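Polysaccharide biosynthesis protein CapD (Bacillus thuringiensis HD-771, PDB 6BWC) belongs to the short-chain dehydrogenase/reductase family, binds NADP and UDP-N-acetylglucosamine, and probably acts early in CMP-pseudaminic acid biosynthesis for flagellin glycosylation. Local coordinates at residues D65-D70 and A101-I106; V82-A87 and Q110-A115. The protein carries 2 engineered substitutions. All blocks are in the same frame, centred on the assembly; numbering follows the deposited sequence.

Contacts 1 and 2 lie about 9 Å apart, centre to centre, on the same side of the chain's centre, and both draw on helix 98-118, of which 101-106 is an earlier and 110-115 a later portion. Along the chain the order is 65-70, 82-87, 101-106, 110-115, so the two contacts interleave. Asn111 of contact 2 joins them through a probable hydrogen bond from ND2 to the backbone O of Ile66 in contact 1. Both also touch the same NADP in a Rossmann-type domain: contact 1 meets the polar edge of the adenine through N1A and N6A, whereas the loop of contact 2 touches the adenine ring and both riboses. The helix thus packs on two chain segments that each line the NADP pocket.

Contact 1 (D65-D70 and A101-I106); sequences DIRNYD and AVLTNI. With NAP (NADP nicotinamide-adenine-dinucleotide phosphate), chain N.
The guanidinium of Arg67 has Leu103 CB over one face, offset toward the rim, and Thr104 OG1 at its edge, close to its plane. That hydroxyl oxygen is gripped side-on by two nitrogens: Arg67 NE donates to Thr104 OG1 over 2.8 Å and Arg67 NH2 donates to the same atom over 2.9 Å, both bonds bent. Extended from CG to NE (chi2 170°, chi3 178°), the arginine is long enough to cross to the helix and lay its flat end there, while NH2 also forms a salt bridge with Glu100. Thr104 suits the place by having two branches, since its CG2 meets Ile66 CD1 at 3.8 Å while OG1 serves the arginine.

Adenine is read by the adjoining backbone and carboxylate: NAP N6A donates to Asp65 OD1 over 2.9 Å, and Ile66 N donates to NAP N1A over 3.1 Å. Asp65 OD1 also accepts from Arg67 N with its anti lone pair, closing an Asx turn, which is consistent with the carboxylate being held in position for the base.

The turn 65-68 leads from strand 59-63 into helix 69-75 and packs against helix 98-118, whose Ala101, Asn105 and Ile106 side chains touch helix 138-156.

Contact 2 (V82-A87 and Q110-A115); sequences VFHVAA and QNVIKA. With NAP (NADP nicotinamide-adenine-dinucleotide phosphate), chain N.
Strand 81-84 packs against helix 98-118, the closest pair of CA atoms being those of His84 and Val112, 7.6 Å apart, and no hydrogen bond links the two segments. The contact therefore rests on side chains. Val112 sets CG2 over the centre of one face of the His84 imidazole, a CH-pi contact of 4.1 Å from CG2 to the ring centroid and 11° off the ring normal. Its other methyl, CG1, reaches Val82 CG1 at 4.4 Å, a looser apolar touch. With chi1 at 165°, CG1 lies anti to the backbone N and CG2 anti to the carbonyl carbon, which lets one branched residue serve both strand positions. Val82 and His84 alternate with Phe83, so they face this helix while Phe83 packs on helix 18-29 on the other side of the sheet.

This is the layered build of a Rossmann-type fold: strand 81-84 lies between the parallel strands 9-13 and 123-129, and helix 98-118 forms part of the crossover to the latter. Histidine suits a buried site here because its ring offers a face to the valine while NE2 is hydrogen-bonded to Thr109.

Beyond the strand the chain turns along the cofactor. Small residues allow a close approach: Ala86 CB lies 3.4 Å from the adenine atom NAP C4A, and Ala87 CB 3.5 Å from NAP O3D. Val85 CG1 lies against the same nicotinamide-side ribose as Ala87, 3.5 Å from NAP C5D.

Contact 1 (D65-D70 and A101-I106)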
loop_
_atom_site.group_PDB
_atom_site.type_symbol
_atom_site.label_atom_id
_atom_site.label_comp_id
_atom_site.label_asym_id
_atom_site.label_seq_id
_atom_site.Cartn_x
_atom_site.Cartn_y
_atom_site.Cartn_z
ATOM N N ASP C 65 14.010 7.610 -4.376
ATOM C CA ASP C 65 14.041 7.399 -2.939
ATOM C C ASP C 65 14.046 5.923 -2.591
ATOM O O ASP C 65 13.170 5.210 -3.019
ATOM C CB ASP C 65 12.843 8.082 -2.326
ATOM C CG ASP C 65 12.909 8.153 -0.821
ATOM O OD1 ASP C 65 13.148 7.114 -0.162
ATOM O OD2 ASP C 65 12.692 9.255 -0.284
ATOM N N ILE C 66 15.014 5.489 -1.773
ATOM C CA ILE C 66 15.118 4.072 -1.296
ATOM C C ILE C 66 13.930 3.540 -0.466
ATOM O O ILE C 66 13.840 2.330 -0.237
ATOM C CB ILE C 66 16.504 3.678 -0.623
ATOM C CG1 ILE C 66 17.107 4.683 0.362
ATOM C CG2 ILE C 66 17.588 3.542 -1.666
ATOM C CD1 ILE C 66 16.520 4.617 1.726
ATOM N N ARG C 67 13.020 4.427 -0.039
ATOM C CA ARG C 67 11.729 4.032 0.541
ATOM C C ARG C 67 10.785 3.466 -0.562
ATOM O O ARG C 67 9.876 2.683 -0.278
ATOM C CB ARG C 67 11.089 5.224 1.268
ATOM C CG ARG C 67 11.917 5.814 2.430
ATOM C CD ARG C 67 11.354 7.143 2.967
ATOM N NE ARG C 67 12.112 7.706 4.109
ATOM C CZ ARG C 67 11.702 8.737 4.880
ATOM N NH1 ARG C 67 10.530 9.332 4.659
ATOM N NH2 ARG C 67 12.457 9.171 5.891
ATOM N N ASN C 68 11.037 3.857 -1.816
ATOM C CA ASN C 68 10.317 3.386 -3.000
ATOM C C ASN C 68 10.952 2.122 -3.599
ATOM O O ASN C 68 11.958 2.232 -4.282
ATOM C CB ASN C 68 10.319 4.520 -4.056
ATOM C CG ASN C 68 9.149 4.451 -5.014
ATOM O OD1 ASN C 68 8.548 3.403 -5.232
ATOM N ND2 ASN C 68 8.819 5.580 -5.589
ATOM N N TYR C 69 10.378 0.937 -3.367
ATOM C CA TYR C 69 10.976 -0.286 -3.918
ATOM C C TYR C 69 11.072 -0.256 -5.460
ATOM O O TYR C 69 12.154 -0.393 -6.019
ATOM C CB TYR C 69 10.251 -1.565 -3.473
ATOM C CG TYR C 69 10.778 -2.777 -4.220
ATOM C CD1 TYR C 69 11.953 -3.434 -3.814
ATOM C CD2 TYR C 69 10.140 -3.227 -5.380
ATOM C CE1 TYR C 69 12.455 -4.513 -4.542
ATOM C CE2 TYR C 69 10.629 -4.309 -6.117
ATOM C CZ TYR C 69 11.786 -4.951 -5.708
ATOM O OH TYR C 69 12.226 -6.021 -6.470
ATOM N N ASP C 70 9.921 -0.099 -6.119
ATOM C CA ASP C 70 9.804 0.031 -7.590
ATOM C C ASP C 70 10.839 0.907 -8.287
ATOM O O ASP C 70 11.180 0.638 -9.435
ATOM C CB ASP C 70 8.453 0.662 -7.940
ATOM C CG ASP C 70 7.282 -0.295 -7.832
ATOM O OD1 ASP C 70 7.468 -1.442 -7.380
ATOM O OD2 ASP C 70 6.175 0.139 -8.213
ATOM N N ALA C 101 13.775 7.740 10.394
ATOM C CA ALA C 101 14.961 6.898 10.442
ATOM C C ALA C 101 14.674 5.402 10.138
ATOM O O ALA C 101 15.489 4.728 9.494
ATOM C CB ALA C 101 15.652 7.052 11.787
ATOM N N VAL C 102 13.524 4.898 10.592
ATOM C CA VAL C 102 13.111 3.516 10.290
ATOM C C VAL C 102 12.912 3.338 8.797
ATOM O O VAL C 102 13.403 2.363 8.240
ATOM C CB VAL C 102 11.797 3.058 10.996
ATOM C CG1 VAL C 102 11.406 1.643 10.595
ATOM C CG2 VAL C 102 11.935 3.110 12.504
ATOM N N LEU C 103 12.189 4.248 8.158
ATOM C CA LEU C 103 11.907 4.115 6.735
ATOM C C LEU C 103 13.211 4.157 5.904
ATOM O O LEU C 103 13.468 3.284 5.081
ATOM C CB LEU C 103 10.893 5.181 6.263
ATOM C CG LEU C 103 9.456 5.140 6.862
ATOM C CD1 LEU C 103 8.550 6.238 6.325
ATOM C CD2 LEU C 103 8.791 3.795 6.641
ATOM N N THR C 104 14.059 5.132 6.164
ATOM C CA THR C 104 15.264 5.293 5.379
ATOM C C THR C 104 16.322 4.224 5.738
ATOM O O THR C 104 16.866 3.563 4.835
ATOM C CB THR C 104 15.773 6.746 5.515
ATOM O OG1 THR C 104 14.765 7.656 5.034
ATOM C CG2 THR C 104 17.053 6.980 4.716
ATOM N N ASN C 105 16.601 4.037 7.033
ATOM C CA ASN C 105 17.673 3.128 7.459
ATOM C C ASN C 105 17.322 1.613 7.455
ATOM O O ASN C 105 18.197 0.795 7.128
ATOM C CB ASN C 105 18.256 3.544 8.828
ATOM C CG ASN C 105 19.001 4.893 8.793
ATOM O OD1 ASN C 105 19.161 5.516 7.745
ATOM N ND2 ASN C 105 19.465 5.343 9.966
ATOM N N ILE C 106 16.077 1.236 7.809
ATOM C CA ILE C 106 15.653 -0.194 7.807
ATOM C C ILE C 106 14.885 -0.557 6.532
ATOM O O ILE C 106 15.395 -1.350 5.711
ATOM C CB ILE C 106 14.814 -0.578 9.058
ATOM C CG1 ILE C 106 15.606 -0.304 10.340
ATOM C CG2 ILE C 106 14.392 -2.052 9.013
ATOM C CD1 ILE C 106 14.780 -0.350 11.602
HETATM P PA NAP N . 25.602 12.162 3.414
HETATM O O1A NAP N . 26.620 13.157 2.934
HETATM O O2A NAP N . 24.430 12.714 4.152
HETATM O O5B NAP N . 25.094 11.268 2.198
HETATM C C5B NAP N . 23.762 10.746 2.209
HETATM C C4B NAP N . 23.364 10.348 0.792
HETATM O O4B NAP N . 22.128 9.638 0.744
HETATM C C3B NAP N . 23.135 11.579 -0.044
HETATM O O3B NAP N . 23.516 11.194 -1.362
HETATM C C2B NAP N . 21.655 11.822 0.099
HETATM O O2B NAP N . 21.236 12.667 -0.952
HETATM C C1B NAP N . 21.115 10.392 0.066
HETATM N N9A NAP N . 19.797 10.058 0.705
HETATM C C8A NAP N . 19.304 10.373 1.938
HETATM N N7A NAP N . 18.054 9.835 2.150
HETATM C C5A NAP N . 17.739 9.154 1.035
HETATM C C6A NAP N . 16.597 8.349 0.533
HETATM N N6A NAP N . 15.498 8.140 1.271
HETATM N N1A NAP N . 16.678 7.811 -0.695
HETATM C C2A NAP N . 17.750 7.985 -1.488
HETATM N N3A NAP N . 18.819 8.705 -1.113
HETATM C C4A NAP N . 18.881 9.300 0.104
HETATM O O3 NAP N . 26.262 10.994 4.312
HETATM P PN NAP N . 27.776 10.420 4.248
HETATM O O1N NAP N . 28.289 10.325 2.818
HETATM O O2N NAP N . 28.587 11.103 5.306
HETATM O O5D NAP N . 27.577 8.960 4.845
HETATM C C5D NAP N . 27.225 7.912 3.976
HETATM C C4D NAP N . 26.956 6.640 4.774
HETATM O O4D NAP N . 28.041 6.462 5.695
HETATM C C3D NAP N . 25.660 6.564 5.600
HETATM O O3D NAP N . 25.035 5.303 5.348
HETATM C C2D NAP N . 26.097 6.653 7.043
HETATM O O2D NAP N . 25.275 5.875 7.920
HETATM C C1D NAP N . 27.521 6.100 6.979
HETATM N N1N NAP N . 28.424 6.587 8.029
HETATM C C2N NAP N . 28.873 7.850 7.945
HETATM C C3N NAP N . 29.729 8.416 8.872
HETATM C C7N NAP N . 30.198 9.827 8.793
HETATM O O7N NAP N . 30.808 10.290 9.758
HETATM N N7N NAP N . 29.947 10.592 7.727
HETATM C C4N NAP N . 30.217 7.579 9.998
HETATM C C5N NAP N . 29.658 6.222 9.998
HETATM C C6N NAP N . 28.805 5.767 9.008
HETATM P P2B NAP N . 19.829 13.452 -0.894
HETATM O O1X NAP N . 20.036 14.402 -2.058
HETATM O O2X NAP N . 18.764 12.425 -1.216
HETATM O O3X NAP N . 19.718 14.084 0.514
#

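Contact 2 (V82-A87 and Q110-A115)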
loop_
_atom_site.group_PDB
_atom_site.type_symbol
_atom_site.label_atom_id
_atom_site.label_comp_id
_atom_site.label_asym_id
_atom_site.label_seq_id
_atom_site.Cartn_x
_atom_site.Cartn_y
_atom_site.Cartn_z
ATOM N N VAL C 82 26.299 -2.692 -6.470
ATOM C CA VAL C 82 25.482 -1.723 -5.714
ATOM C C VAL C 82 26.237 -1.231 -4.449
ATOM O O VAL C 82 26.603 -2.017 -3.593
ATOM C CB VAL C 82 24.108 -2.359 -5.318
ATOM C CG1 VAL C 82 23.238 -1.402 -4.526
ATOM C CG2 VAL C 82 23.334 -2.793 -6.550
ATOM N N PHE C 83 26.457 0.073 -4.345
ATOM C CA PHE C 83 26.906 0.678 -3.093
ATOM C C PHE C 83 25.728 1.379 -2.383
ATOM O O PHE C 83 25.294 2.460 -2.831
ATOM C CB PHE C 83 28.015 1.721 -3.341
ATOM C CG PHE C 83 29.288 1.169 -3.909
ATOM C CD1 PHE C 83 30.304 0.730 -3.071
ATOM C CD2 PHE C 83 29.511 1.165 -5.296
ATOM C CE1 PHE C 83 31.510 0.265 -3.593
ATOM C CE2 PHE C 83 30.715 0.698 -5.823
ATOM C CZ PHE C 83 31.713 0.246 -4.966
ATOM N N HIS C 84 25.252 0.784 -1.278
ATOM C CA HIS C 84 24.151 1.346 -0.463
ATOM C C HIS C 84 24.693 2.304 0.636
ATOM O O HIS C 84 24.960 1.933 1.777
ATOM C CB HIS C 84 23.247 0.205 0.057
ATOM C CG HIS C 84 22.201 0.613 1.066
ATOM N ND1 HIS C 84 21.631 1.870 1.113
ATOM C CD2 HIS C 84 21.603 -0.103 2.050
ATOM C CE1 HIS C 84 20.755 1.918 2.100
ATOM N NE2 HIS C 84 20.714 0.732 2.678
ATOM N N VAL C 85 24.812 3.568 0.241
ATOM C CA VAL C 85 25.432 4.635 1.023
ATOM C C VAL C 85 24.411 5.711 1.531
ATOM O O VAL C 85 24.745 6.559 2.389
ATOM C CB VAL C 85 26.543 5.274 0.162
ATOM C CG1 VAL C 85 27.512 6.084 1.018
ATOM C CG2 VAL C 85 27.308 4.189 -0.582
ATOM N N ALA C 86 23.165 5.673 1.028
ATOM C CA ALA C 86 22.070 6.498 1.577
ATOM C C ALA C 86 21.592 6.061 2.985
ATOM O O ALA C 86 21.573 4.849 3.312
ATOM C CB ALA C 86 20.897 6.552 0.604
ATOM N N ALA C 87 21.214 7.080 3.780
ATOM C CA ALA C 87 20.760 6.964 5.186
ATOM C C ALA C 87 20.598 8.332 5.843
ATOM O O ALA C 87 21.173 9.340 5.427
ATOM C CB ALA C 87 21.719 6.134 6.034
ATOM N N GLN C 110 15.930 -2.928 3.252
ATOM C CA GLN C 110 15.219 -4.095 2.692
ATOM C C GLN C 110 14.881 -3.955 1.245
ATOM O O GLN C 110 15.036 -4.907 0.498
ATOM C CB GLN C 110 13.931 -4.417 3.422
ATOM C CG GLN C 110 14.206 -5.326 4.584
ATOM C CD GLN C 110 14.486 -6.750 4.165
ATOM O OE1 GLN C 110 13.568 -7.455 3.732
ATOM N NE2 GLN C 110 15.748 -7.200 4.340
ATOM N N ASN C 111 14.397 -2.784 0.855
ATOM C CA ASN C 111 14.136 -2.538 -0.550
ATOM C C ASN C 111 15.396 -2.813 -1.395
ATOM O O ASN C 111 15.291 -3.515 -2.394
ATOM C CB ASN C 111 13.570 -1.125 -0.791
ATOM C CG ASN C 111 12.137 -0.968 -0.298
ATOM O OD1 ASN C 111 11.380 -1.962 -0.206
ATOM N ND2 ASN C 111 11.747 0.293 0.032
ATOM N N VAL C 112 16.567 -2.322 -0.975
ATOM C CA VAL C 112 17.814 -2.635 -1.673
ATOM C C VAL C 112 18.006 -4.163 -1.814
ATOM O O VAL C 112 18.180 -4.687 -2.924
ATOM C CB VAL C 112 19.024 -1.973 -0.968
ATOM C CG1 VAL C 112 20.361 -2.550 -1.421
ATOM C CG2 VAL C 112 19.004 -0.481 -1.222
ATOM N N ILE C 113 17.944 -4.862 -0.686
ATOM C CA ILE C 113 18.202 -6.302 -0.627
ATOM C C ILE C 113 17.286 -7.092 -1.577
ATOM O O ILE C 113 17.748 -7.909 -2.394
ATOM C CB ILE C 113 18.077 -6.804 0.840
ATOM C CG1 ILE C 113 19.275 -6.268 1.650
ATOM C CG2 ILE C 113 18.032 -8.336 0.911
ATOM C CD1 ILE C 113 19.138 -6.313 3.157
ATOM N N LYS C 114 15.990 -6.818 -1.450
ATOM C CA LYS C 114 14.941 -7.411 -2.265
ATOM C C LYS C 114 15.125 -7.103 -3.766
ATOM O O LYS C 114 15.011 -7.985 -4.612
ATOM C CB LYS C 114 13.619 -6.842 -1.765
ATOM C CG LYS C 114 12.363 -7.498 -2.297
ATOM C CD LYS C 114 11.101 -6.709 -1.885
ATOM C CE LYS C 114 9.946 -6.874 -2.912
ATOM N NZ LYS C 114 9.111 -5.635 -3.086
ATOM N N ALA C 115 15.416 -5.842 -4.074
ATOM C CA ALA C 115 15.628 -5.380 -5.443
ATOM C C ALA C 115 16.893 -5.950 -6.089
ATOM O O ALA C 115 16.928 -6.197 -7.315
ATOM C CB ALA C 115 15.705 -3.863 -5.472
HETATM P PA NAP N . 25.602 12.162 3.414
HETATM O O1A NAP N . 26.620 13.157 2.934
HETATM O O2A NAP N . 24.430 12.714 4.152
HETATM O O5B NAP N . 25.094 11.268 2.198
HETATM C C5B NAP N . 23.762 10.746 2.209
HETATM C C4B NAP N . 23.364 10.348 0.792
HETATM O O4B NAP N . 22.128 9.638 0.744
HETATM C C3B NAP N . 23.135 11.579 -0.044
HETATM O O3B NAP N . 23.516 11.194 -1.362
HETATM C C2B NAP N . 21.655 11.822 0.099
HETATM O O2B NAP N . 21.236 12.667 -0.952
HETATM C C1B NAP N . 21.115 10.392 0.066
HETATM N N9A NAP N . 19.797 10.058 0.705
HETATM C C8A NAP N . 19.304 10.373 1.938
HETATM N N7A NAP N . 18.054 9.835 2.150
HETATM C C5A NAP N . 17.739 9.154 1.035
HETATM C C6A NAP N . 16.597 8.349 0.533
HETATM N N6A NAP N . 15.498 8.140 1.271
HETATM N N1A NAP N . 16.678 7.811 -0.695
HETATM C C2A NAP N . 17.750 7.985 -1.488
HETATM N N3A NAP N . 18.819 8.705 -1.113
HETATM C C4A NAP N . 18.881 9.300 0.104
HETATM O O3 NAP N . 26.262 10.994 4.312
HETATM P PN NAP N . 27.776 10.420 4.248
HETATM O O1N NAP N . 28.289 10.325 2.818
HETATM O O2N NAP N . 28.587 11.103 5.306
HETATM O O5D NAP N . 27.577 8.960 4.845
HETATM C C5D NAP N . 27.225 7.912 3.976
HETATM C C4D NAP N . 26.956 6.640 4.774
HETATM O O4D NAP N . 28.041 6.462 5.695
HETATM C C3D NAP N . 25.660 6.564 5.600
HETATM O O3D NAP N . 25.035 5.303 5.348
HETATM C C2D NAP N . 26.097 6.653 7.043
HETATM O O2D NAP N . 25.275 5.875 7.920
HETATM C C1D NAP N . 27.521 6.100 6.979
HETATM N N1N NAP N . 28.424 6.587 8.029
HETATM C C2N NAP N . 28.873 7.850 7.945
HETATM C C3N NAP N . 29.729 8.416 8.872
HETATM C C7N NAP N . 30.198 9.827 8.793
HETATM O O7N NAP N . 30.808 10.290 9.758
HETATM N N7N NAP N . 29.947 10.592 7.727
HETATM C C4N NAP N . 30.217 7.579 9.998
HETATM C C5N NAP N . 29.658 6.222 9.998
HETATM C C6N NAP N . 28.805 5.767 9.008
HETATM P P2B NAP N . 19.829 13.452 -0.894
HETATM O O1X NAP N . 20.036 14.402 -2.058
HETATM O O2X NAP N . 18.764 12.425 -1.216
HETATM O O3X NAP N . 19.718 14.084 0.514
#